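Local coordinates for tail spike protein (Acinetobacter phage vB_AbaP_AS12, PDB 6EU4) that serves as the tailspike of an Acinetobacter phage, a trimeric spike that probably recognises and degrades the capsular polysaccharide of its bacterial host, at residues F315-N329 against F337-N351. Residues are numbered along the deposited sequence; the frame is centred on the assembly and turned at random.
Sequences FKIVYSNVTMVTCMN and FLYAEGSEVNISNFN
Phe315 meets Phe337 in a T-shaped (edge-to-face) pair: the ring planes stand 76° apart, and the CD2–CE2 side of Phe315 is directed at one face of Phe337. Atom by atom, Phe315 CB lies 3.8 Å from Leu338 CD1, CD2 passes Phe337 O at 3.6 Å, CE2 comes to 3.8 Å from Phe337 CZ, and CZ ends 4.3 Å from Phe350 CE1. With CG beside the backbone N (chi1 -50°), the ring is swung towards Phe337; Met324 CE sits above the Phe315 plane, over the ring centre. Leu338 CD1 also touches Ile317 CD1, the two side chains crossing at about a right angle, while Ile317 and Val345 meet tip to tip.

Strands 315-318 and 338-341 (axes 4.8 Å apart) and strands 321-325 and 344-348 (4.7 Å) run within 6° of parallel. Parallel bridges hold one register from Phe315–Leu338 to Met328–Asn351, and backbone bonds alternate, Tyr339 N to Phe315 O, then Ile317 N to Tyr339 O. This identifies successive coils of a right-handed parallel beta-helix, whose interior here receives Phe315, Ile317, Val322, Met324, Leu338, Val345 and Ile347. At the corner, Ser343 OG accepts a hydrogen bond from Ser320 N (3.0 Å), tying the turns together. Outside it a water bridges Tyr319 OH and Glu341 OE2, and Tyr339 OH donates to Glu341 OE1 from above the carboxylate plane.

At the far corner Cys327 O lies over one face of the Phe350 ring and Phe337 CZ over the opposite face; the ring of Phe388, in the next coil, meets Phe350 with its plane parallel. Asn329 OD1 approaches the ring edge in plane, 3.4 Å from Phe350 CE2, and this buried oxygen has no hydrogen-bonding partner in the model. Nearby, Thr326 CG2 runs alongside the amide of Asn349, whose OD1 and ND2 bond to Asn321 and Thr323 of a neighbouring subunit, placing this corner at the trimer interface.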
ATOM      1  N   PHE A 315      -9.189 -12.806 -11.558  1.00 11.59           N
ATOM      2  CA  PHE A 315      -7.742 -12.915 -11.391  1.00 10.19           C
ATOM      3  C   PHE A 315      -7.336 -14.372 -11.262  1.00 11.81           C
ATOM      4  O   PHE A 315      -7.796 -15.078 -10.350  1.00 12.71           O
ATOM      5  CB  PHE A 315      -7.270 -12.189 -10.125  1.00 11.88           C
ATOM      6  CG  PHE A 315      -7.777 -10.776  -9.977  1.00 11.72           C
ATOM      7  CD1 PHE A 315      -7.211  -9.741 -10.711  1.00 16.39           C
ATOM      8  CD2 PHE A 315      -8.754 -10.461  -9.032  1.00 12.35           C
ATOM      9  CE1 PHE A 315      -7.660  -8.439 -10.551  1.00 17.84           C
ATOM     10  CE2 PHE A 315      -9.217  -9.166  -8.880  1.00 14.45           C
ATOM     11  CZ  PHE A 315      -8.664  -8.150  -9.631  1.00 16.38           C
ATOM     12  N   LYS A 316      -6.439 -14.802 -12.126  1.00 12.27           N
ATOM     13  CA  LYS A 316      -5.754 -16.079 -11.997  1.00 11.56           C
ATOM     14  C   LYS A 316      -4.301 -15.746 -11.677  1.00 13.41           C
ATOM     15  O   LYS A 316      -3.609 -15.128 -12.497  1.00 11.87           O
ATOM     16  CB  LYS A 316      -5.865 -16.908 -13.268  1.00 13.52           C
ATOM     17  CG  LYS A 316      -5.064 -18.200 -13.180  1.00 15.57           C
ATOM     18  CD  LYS A 316      -5.180 -19.038 -14.457  1.00 18.33           C
ATOM     19  CE  LYS A 316      -4.418 -20.314 -14.343  1.00 21.80           C
ATOM     20  NZ  LYS A 316      -4.572 -21.134 -15.602  1.00 23.14           N
ATOM     21  N   ILE A 317      -3.851 -16.125 -10.479  1.00 11.95           N
ATOM     22  CA  ILE A 317      -2.540 -15.710  -9.966  1.00 12.31           C
ATOM     23  C   ILE A 317      -1.801 -16.949  -9.491  1.00 12.57           C
ATOM     24  O   ILE A 317      -2.165 -17.554  -8.472  1.00 13.09           O
ATOM     25  CB  ILE A 317      -2.670 -14.660  -8.854  1.00 12.66           C
ATOM     26  CG1 ILE A 317      -3.510 -13.485  -9.379  1.00 13.29           C
ATOM     27  CG2 ILE A 317      -1.288 -14.188  -8.422  1.00 12.96           C
ATOM     28  CD1 ILE A 317      -3.617 -12.289  -8.447  1.00 14.29           C
ATOM     29  N   VAL A 318      -0.760 -17.321 -10.226  1.00 11.72           N
ATOM     30  CA  VAL A 318      -0.045 -18.570 -10.032  1.00 11.31           C
ATOM     31  C   VAL A 318       1.428 -18.264  -9.773  1.00 11.66           C
ATOM     32  O   VAL A 318       2.063 -17.530 -10.540  1.00 11.00           O
ATOM     33  CB  VAL A 318      -0.229 -19.492 -11.252  1.00 13.79           C
ATOM     34  CG1 VAL A 318       0.597 -20.737 -11.117  1.00 15.78           C
ATOM     35  CG2 VAL A 318      -1.723 -19.839 -11.413  1.00 12.52           C
ATOM     36  N   TYR A 319       1.959 -18.833  -8.696  1.00 11.69           N
ATOM     37  CA  TYR A 319       3.360 -18.666  -8.279  1.00 11.91           C
ATOM     38  C   TYR A 319       3.828 -17.209  -8.392  1.00 12.28           C
ATOM     39  O   TYR A 319       4.905 -16.907  -8.914  1.00 12.05           O
ATOM     40  CB  TYR A 319       4.268 -19.601  -9.067  1.00 15.92           C
ATOM     41  CG  TYR A 319       3.976 -21.057  -8.775  1.00 22.30           C
ATOM     42  CD1 TYR A 319       4.074 -21.561  -7.484  1.00 28.13           C
ATOM     43  CD2 TYR A 319       3.630 -21.929  -9.795  1.00 30.29           C
ATOM     44  CE1 TYR A 319       3.795 -22.900  -7.212  1.00 34.62           C
ATOM     45  CE2 TYR A 319       3.366 -23.261  -9.537  1.00 34.99           C
ATOM     46  CZ  TYR A 319       3.440 -23.737  -8.242  1.00 39.42           C
ATOM     47  OH  TYR A 319       3.181 -25.071  -7.983  1.00 46.38           O
ATOM     48  N   SER A 320       3.043 -16.308  -7.797  1.00 10.68           N
ATOM     49  CA  SER A 320       3.247 -14.872  -7.889  1.00 10.80           C
ATOM     50  C   SER A 320       3.127 -14.258  -6.506  1.00 10.57           C
ATOM     51  O   SER A 320       2.605 -14.882  -5.580  1.00 11.95           O
ATOM     52  CB  SER A 320       2.212 -14.214  -8.814  1.00 11.67           C
ATOM     53  OG  SER A 320       2.247 -14.779 -10.112  1.00 12.56           O
ATOM     54  N   ASN A 321       3.577 -13.012  -6.359  1.00 10.47           N
ATOM     55  CA  ASN A 321       3.216 -12.244  -5.167  1.00 11.53           C
ATOM     56  C   ASN A 321       2.829 -10.835  -5.599  1.00 10.27           C
ATOM     57  O   ASN A 321       3.602 -10.142  -6.270  1.00 11.63           O
ATOM     58  CB  ASN A 321       4.329 -12.285  -4.091  1.00 14.03           C
ATOM     59  CG  ASN A 321       5.554 -11.424  -4.401  1.00 15.00           C
ATOM     60  OD1 ASN A 321       6.349 -11.710  -5.304  1.00 13.11           O
ATOM     61  ND2 ASN A 321       5.763 -10.406  -3.562  1.00 12.30           N
ATOM     62  N   VAL A 322       1.602 -10.452  -5.246  1.00 10.45           N
ATOM     63  CA  VAL A 322       0.888  -9.311  -5.809  1.00 10.29           C
ATOM     64  C   VAL A 322       0.217  -8.552  -4.677  1.00 10.41           C
ATOM     65  O   VAL A 322      -0.384  -9.161  -3.786  1.00 10.69           O
ATOM     66  CB  VAL A 322      -0.193  -9.747  -6.822  1.00 11.52           C
ATOM     67  CG1 VAL A 322      -0.991  -8.554  -7.338  1.00 14.15           C
ATOM     68  CG2 VAL A 322       0.422 -10.554  -7.983  1.00 13.97           C
ATOM     69  N   THR A 323       0.296  -7.223  -4.733  1.00 11.06           N
ATOM     70  CA  THR A 323      -0.449  -6.344  -3.840  1.00 11.37           C
ATOM     71  C   THR A 323      -1.395  -5.510  -4.681  1.00 11.99           C
ATOM     72  O   THR A 323      -0.960  -4.893  -5.665  1.00 10.61           O
ATOM     73  CB  THR A 323       0.465  -5.394  -3.054  1.00 11.50           C
ATOM     74  OG1 THR A 323       1.395  -6.128  -2.252  1.00 14.98           O
ATOM     75  CG2 THR A 323      -0.353  -4.508  -2.128  1.00 12.65           C
HETATM   76  N   MSE A 324      -2.672  -5.481  -4.286  1.00  9.76           N
HETATM   77  CA  MSE A 324      -3.689  -4.675  -4.939  1.00  9.85           C
HETATM   78  C   MSE A 324      -4.127  -3.584  -3.972  1.00 10.72           C
HETATM   79  O   MSE A 324      -4.690  -3.878  -2.916  1.00 11.74           O
HETATM   80  CB  MSE A 324      -4.894  -5.528  -5.356  1.00 10.66           C
HETATM   81  CG  MSE A 324      -4.554  -6.694  -6.189  1.00 10.98           C
HETATM   82 SE   MSE A 324      -6.228  -7.520  -6.788  0.85 14.42          SE
HETATM   83  CE  MSE A 324      -5.425  -9.101  -7.562  1.00 15.18           C
ATOM     84  N   VAL A 325      -3.858  -2.333  -4.320  1.00  8.63           N
ATOM     85  CA  VAL A 325      -4.099  -1.190  -3.446  1.00  9.64           C
ATOM     86  C   VAL A 325      -5.269  -0.397  -4.025  1.00 10.52           C
ATOM     87  O   VAL A 325      -5.141   0.227  -5.085  1.00 11.78           O
ATOM     88  CB  VAL A 325      -2.849  -0.310  -3.312  1.00 11.73           C
ATOM     89  CG1 VAL A 325      -3.058   0.738  -2.238  1.00 13.62           C
ATOM     90  CG2 VAL A 325      -1.646  -1.157  -2.991  1.00 13.37           C
ATOM     91  N   THR A 326      -6.389  -0.407  -3.310  1.00 10.01           N
ATOM     92  CA  THR A 326      -7.614   0.304  -3.675  1.00  9.58           C
ATOM     93  C   THR A 326      -8.032   0.030  -5.127  1.00 11.52           C
ATOM     94  O   THR A 326      -8.390   0.946  -5.871  1.00 12.03           O
ATOM     95  CB  THR A 326      -7.482   1.818  -3.422  1.00 11.56           C
ATOM     96  OG1 THR A 326      -6.342   2.109  -2.597  1.00 12.82           O
ATOM     97  CG2 THR A 326      -8.697   2.332  -2.660  1.00 12.86           C
ATOM     98  N   CYS A 327      -8.021  -1.248  -5.518  1.00 10.43           N
ATOM     99  CA  CYS A 327      -8.484  -1.672  -6.834  1.00  8.93           C
ATOM    100  C   CYS A 327      -9.987  -1.940  -6.817  1.00 10.07           C
ATOM    101  O   CYS A 327     -10.625  -2.028  -5.760  1.00 10.72           O
ATOM    102  CB  CYS A 327      -7.695  -2.899  -7.307  1.00 11.37           C
ATOM    103  SG  CYS A 327      -5.924  -2.463  -7.632  1.00 14.25           S
HETATM  104  N   MSE A 328     -10.549  -2.068  -8.015  1.00 10.71           N
HETATM  105  CA  MSE A 328     -11.995  -2.236  -8.192  1.00  9.60           C
HETATM  106  C   MSE A 328     -12.345  -3.255  -9.261  1.00 11.07           C
HETATM  107  O   MSE A 328     -11.537  -3.594 -10.125  1.00  9.38           O
HETATM  108  CB  MSE A 328     -12.660  -0.905  -8.566  1.00 10.68           C
HETATM  109  CG  MSE A 328     -12.446   0.176  -7.554  1.00 10.09           C
HETATM  110 SE   MSE A 328     -13.575   1.719  -7.931  0.92 11.79          SE
HETATM  111  CE  MSE A 328     -15.349   0.918  -7.713  1.00 15.06           C
ATOM    112  N   ASN A 329     -13.592  -3.697  -9.211  1.00 11.23           N
ATOM    113  CA  ASN A 329     -14.216  -4.334 -10.346  1.00 10.63           C
ATOM    114  C   ASN A 329     -15.693  -3.974 -10.342  1.00 11.07           C
ATOM    115  O   ASN A 329     -16.285  -3.708  -9.289  1.00 11.18           O
ATOM    116  CB  ASN A 329     -14.046  -5.870 -10.320  1.00 12.19           C
ATOM    117  CG  ASN A 329     -15.104  -6.549  -9.521  1.00 14.27           C
ATOM    118  OD1 ASN A 329     -15.007  -6.663  -8.291  1.00 13.28           O
ATOM    119  ND2 ASN A 329     -16.165  -6.985 -10.202  1.00 13.41           N
ATOM    120  N   PHE A 337     -13.504 -15.278  -8.052  1.00 10.71           N
ATOM    121  CA  PHE A 337     -12.998 -13.913  -8.065  1.00 10.14           C
ATOM    122  C   PHE A 337     -11.481 -13.945  -8.178  1.00 10.35           C
ATOM    123  O   PHE A 337     -10.910 -13.363  -9.101  1.00 11.37           O
ATOM    124  CB  PHE A 337     -13.463 -13.177  -6.807  1.00 10.56           C
ATOM    125  CG  PHE A 337     -12.919 -11.779  -6.641  1.00 10.29           C
ATOM    126  CD1 PHE A 337     -13.612 -10.683  -7.139  1.00 11.65           C
ATOM    127  CD2 PHE A 337     -11.764 -11.564  -5.906  1.00 12.11           C
ATOM    128  CE1 PHE A 337     -13.136  -9.403  -6.950  1.00 12.15           C
ATOM    129  CE2 PHE A 337     -11.261 -10.301  -5.717  1.00 10.65           C
ATOM    130  CZ  PHE A 337     -11.956  -9.203  -6.225  1.00 11.05           C
ATOM    131  N   LEU A 338     -10.831 -14.686  -7.283  1.00 10.94           N
ATOM    132  CA  LEU A 338      -9.394 -14.885  -7.288  1.00  9.89           C
ATOM    133  C   LEU A 338      -9.139 -16.377  -7.228  1.00 11.35           C
ATOM    134  O   LEU A 338      -9.626 -17.061  -6.317  1.00 12.99           O
ATOM    135  CB  LEU A 338      -8.728 -14.199  -6.104  1.00  9.09           C
ATOM    136  CG  LEU A 338      -7.248 -14.574  -5.880  1.00 11.17           C
ATOM    137  CD1 LEU A 338      -6.384 -14.158  -7.057  1.00 13.39           C
ATOM    138  CD2 LEU A 338      -6.766 -13.924  -4.579  1.00 13.49           C
ATOM    139  N   TYR A 339      -8.408 -16.877  -8.210  1.00 10.81           N
ATOM    140  CA  TYR A 339      -7.759 -18.175  -8.128  1.00 10.67           C
ATOM    141  C   TYR A 339      -6.288 -17.932  -7.796  1.00 12.87           C
ATOM    142  O   TYR A 339      -5.575 -17.305  -8.579  1.00 12.43           O
ATOM    143  CB  TYR A 339      -7.893 -18.942  -9.443  1.00 11.96           C
ATOM    144  CG  TYR A 339      -7.168 -20.257  -9.406  1.00 12.30           C
ATOM    145  CD1 TYR A 339      -7.784 -21.385  -8.899  1.00 14.00           C
ATOM    146  CD2 TYR A 339      -5.854 -20.369  -9.856  1.00 13.79           C
ATOM    147  CE1 TYR A 339      -7.117 -22.615  -8.846  1.00 15.73           C
ATOM    148  CE2 TYR A 339      -5.184 -21.586  -9.814  1.00 14.33           C
ATOM    149  CZ  TYR A 339      -5.819 -22.697  -9.294  1.00 16.33           C
ATOM    150  OH  TYR A 339      -5.164 -23.912  -9.229  1.00 17.90           O
ATOM    151  N   ALA A 340      -5.840 -18.430  -6.643  1.00  9.90           N
ATOM    152  CA  ALA A 340      -4.468 -18.241  -6.174  1.00  9.43           C
ATOM    153  C   ALA A 340      -3.863 -19.611  -5.923  1.00 11.27           C
ATOM    154  O   ALA A 340      -4.384 -20.385  -5.109  1.00 11.75           O
ATOM    155  CB  ALA A 340      -4.411 -17.405  -4.896  1.00 11.76           C
ATOM    156  N   GLU A 341      -2.756 -19.893  -6.610  1.00  9.64           N
ATOM    157  CA  GLU A 341      -2.048 -21.161  -6.509  1.00 11.13           C
ATOM    158  C   GLU A 341      -0.576 -20.834  -6.288  1.00 12.38           C
ATOM    159  O   GLU A 341       0.051 -20.193  -7.135  1.00 12.40           O
ATOM    160  CB  GLU A 341      -2.243 -22.005  -7.779  1.00 12.40           C
ATOM    161  CG  GLU A 341      -1.469 -23.308  -7.768  1.00 14.97           C
ATOM    162  CD  GLU A 341      -1.632 -24.125  -9.033  1.00 20.30           C
ATOM    163  OE1 GLU A 341      -2.530 -23.831  -9.857  1.00 17.90           O
ATOM    164  OE2 GLU A 341      -0.825 -25.065  -9.200  1.00 20.39           O
ATOM    165  N   GLY A 342      -0.045 -21.225  -5.138  1.00 10.77           N
ATOM    166  CA  GLY A 342       1.323 -20.881  -4.798  1.00 13.38           C
ATOM    167  C   GLY A 342       1.624 -19.396  -4.789  1.00 13.26           C
ATOM    168  O   GLY A 342       2.766 -19.005  -5.070  1.00 13.89           O
ATOM    169  N   SER A 343       0.651 -18.555  -4.411  1.00 10.78           N
ATOM    170  CA  SER A 343       0.799 -17.115  -4.545  1.00 11.47           C
ATOM    171  C   SER A 343       0.480 -16.402  -3.247  1.00 12.85           C
ATOM    172  O   SER A 343      -0.339 -16.865  -2.454  1.00 13.70           O
ATOM    173  CB  SER A 343      -0.120 -16.567  -5.643  1.00 12.06           C
ATOM    174  OG  SER A 343       0.300 -17.034  -6.900  1.00 11.76           O
ATOM    175  N   GLU A 344       1.116 -15.241  -3.067  1.00 11.08           N
ATOM    176  CA  GLU A 344       0.822 -14.317  -1.975  1.00  9.52           C
ATOM    177  C   GLU A 344       0.097 -13.116  -2.564  1.00 10.62           C
ATOM    178  O   GLU A 344       0.642 -12.438  -3.443  1.00 12.40           O
ATOM    179  CB  GLU A 344       2.105 -13.871  -1.263  1.00 12.23           C
ATOM    180  CG  GLU A 344       1.823 -12.791  -0.187  1.00 12.64           C
ATOM    181  CD  GLU A 344       2.977 -12.556   0.782  1.00 16.09           C
ATOM    182  OE1 GLU A 344       4.077 -13.168   0.666  1.00 16.13           O
ATOM    183  OE2 GLU A 344       2.775 -11.724   1.678  1.00 15.83           O
ATOM    184  N   VAL A 345      -1.134 -12.869  -2.115  1.00  9.18           N
ATOM    185  CA  VAL A 345      -1.931 -11.763  -2.642  1.00 10.53           C
ATOM    186  C   VAL A 345      -2.505 -10.989  -1.463  1.00 12.19           C
ATOM    187  O   VAL A 345      -3.246 -11.545  -0.643  1.00 12.99           O
ATOM    188  CB  VAL A 345      -3.043 -12.259  -3.584  1.00 10.45           C
ATOM    189  CG1 VAL A 345      -3.705 -11.095  -4.296  1.00 13.57           C
ATOM    190  CG2 VAL A 345      -2.493 -13.262  -4.609  1.00 13.40           C
ATOM    191  N   ASN A 346      -2.153  -9.715  -1.369  1.00 10.99           N
ATOM    192  CA  ASN A 346      -2.716  -8.815  -0.373  1.00 10.29           C
ATOM    193  C   ASN A 346      -3.658  -7.886  -1.105  1.00 10.34           C
ATOM    194  O   ASN A 346      -3.218  -7.119  -1.965  1.00 11.84           O
ATOM    195  CB  ASN A 346      -1.633  -8.019   0.337  1.00 15.26           C
ATOM    196  CG  ASN A 346      -2.192  -7.191   1.480  1.00 23.13           C
ATOM    197  OD1 ASN A 346      -3.413  -7.083   1.664  1.00 23.58           O
ATOM    198  ND2 ASN A 346      -1.304  -6.666   2.303  1.00 24.64           N
ATOM    199  N   ILE A 347      -4.941  -7.970  -0.786  1.00  9.79           N
ATOM    200  CA  ILE A 347      -5.973  -7.161  -1.437  1.00  9.52           C
ATOM    201  C   ILE A 347      -6.427  -6.136  -0.402  1.00 10.68           C
ATOM    202  O   ILE A 347      -7.137  -6.486   0.552  1.00 10.52           O
ATOM    203  CB  ILE A 347      -7.140  -8.022  -1.934  1.00 12.13           C
ATOM    204  CG1 ILE A 347      -6.621  -9.147  -2.863  1.00 13.45           C
ATOM    205  CG2 ILE A 347      -8.145  -7.173  -2.636  1.00 11.19           C
ATOM    206  CD1 ILE A 347      -7.684 -10.040  -3.404  1.00 15.02           C
ATOM    207  N   SER A 348      -6.027  -4.876  -0.569  1.00 12.19           N
ATOM    208  CA  SER A 348      -6.243  -3.847   0.445  0.50 12.70           C
ATOM    209  C   SER A 348      -7.251  -2.826  -0.065  1.00 12.45           C
ATOM    210  O   SER A 348      -7.047  -2.203  -1.117  1.00 12.36           O
ATOM    211  CB  SER A 348      -4.930  -3.156   0.840  0.50 14.32           C
ATOM    212  OG  SER A 348      -4.481  -2.250  -0.152  0.50 19.19           O
ATOM    213  N   ASN A 349      -8.340  -2.655   0.687  1.00  8.94           N
ATOM    214  CA  ASN A 349      -9.358  -1.644   0.386  1.00  8.97           C
ATOM    215  C   ASN A 349      -9.915  -1.797  -1.030  1.00  9.11           C
ATOM    216  O   ASN A 349     -10.111  -0.821  -1.748  1.00 10.62           O
ATOM    217  CB  ASN A 349      -8.764  -0.252   0.608  1.00  9.41           C
ATOM    218  CG  ASN A 349      -9.800   0.811   0.865  1.00 11.44           C
ATOM    219  OD1 ASN A 349     -10.995   0.555   0.853  1.00 11.52           O
ATOM    220  ND2 ASN A 349      -9.326   2.038   1.122  1.00 12.12           N
ATOM    221  N   PHE A 350     -10.208  -3.035  -1.412  1.00  8.28           N
ATOM    222  CA  PHE A 350     -10.897  -3.312  -2.669  1.00  9.19           C
ATOM    223  C   PHE A 350     -12.313  -2.748  -2.635  1.00 10.62           C
ATOM    224  O   PHE A 350     -12.910  -2.531  -1.576  1.00 10.97           O
ATOM    225  CB  PHE A 350     -10.942  -4.823  -2.942  1.00 10.63           C
ATOM    226  CG  PHE A 350     -11.081  -5.173  -4.396  1.00  8.60           C
ATOM    227  CD1 PHE A 350      -9.964  -5.227  -5.206  1.00  9.94           C
ATOM    228  CD2 PHE A 350     -12.330  -5.440  -4.957  1.00 10.42           C
ATOM    229  CE1 PHE A 350     -10.058  -5.524  -6.550  1.00 11.00           C
ATOM    230  CE2 PHE A 350     -12.436  -5.750  -6.311  1.00 11.06           C
ATOM    231  CZ  PHE A 350     -11.310  -5.788  -7.109  1.00 10.90           C
ATOM    232  N   ASN A 351     -12.853  -2.477  -3.826  1.00  8.97           N
ATOM    233  CA  ASN A 351     -14.250  -2.080  -3.931  1.00  8.16           C
ATOM    234  C   ASN A 351     -14.786  -2.826  -5.154  1.00 10.05           C
ATOM    235  O   ASN A 351     -14.544  -2.426  -6.304  1.00 10.12           O
ATOM    236  CB  ASN A 351     -14.385  -0.561  -4.020  1.00 10.63           C
ATOM    237  CG  ASN A 351     -15.821  -0.081  -4.022  1.00 13.49           C
ATOM    238  OD1 ASN A 351     -16.748  -0.816  -4.371  1.00 12.18           O
ATOM    239  ND2 ASN A 351     -16.013   1.194  -3.666  1.00 14.35           N
TER
HETATM  240  O   HOH W   1       0.310 -26.379  -7.264  1.00 32.01           O
HETATM  241  O   HOH W   2       1.157  -5.681   0.507  1.00 28.76           O
HETATM  242  O   HOH W   3      -7.534  -3.459  -3.577  1.00 10.46           O
HETATM  243  O   HOH W   4     -11.033   0.145  -4.126  1.00 12.03           O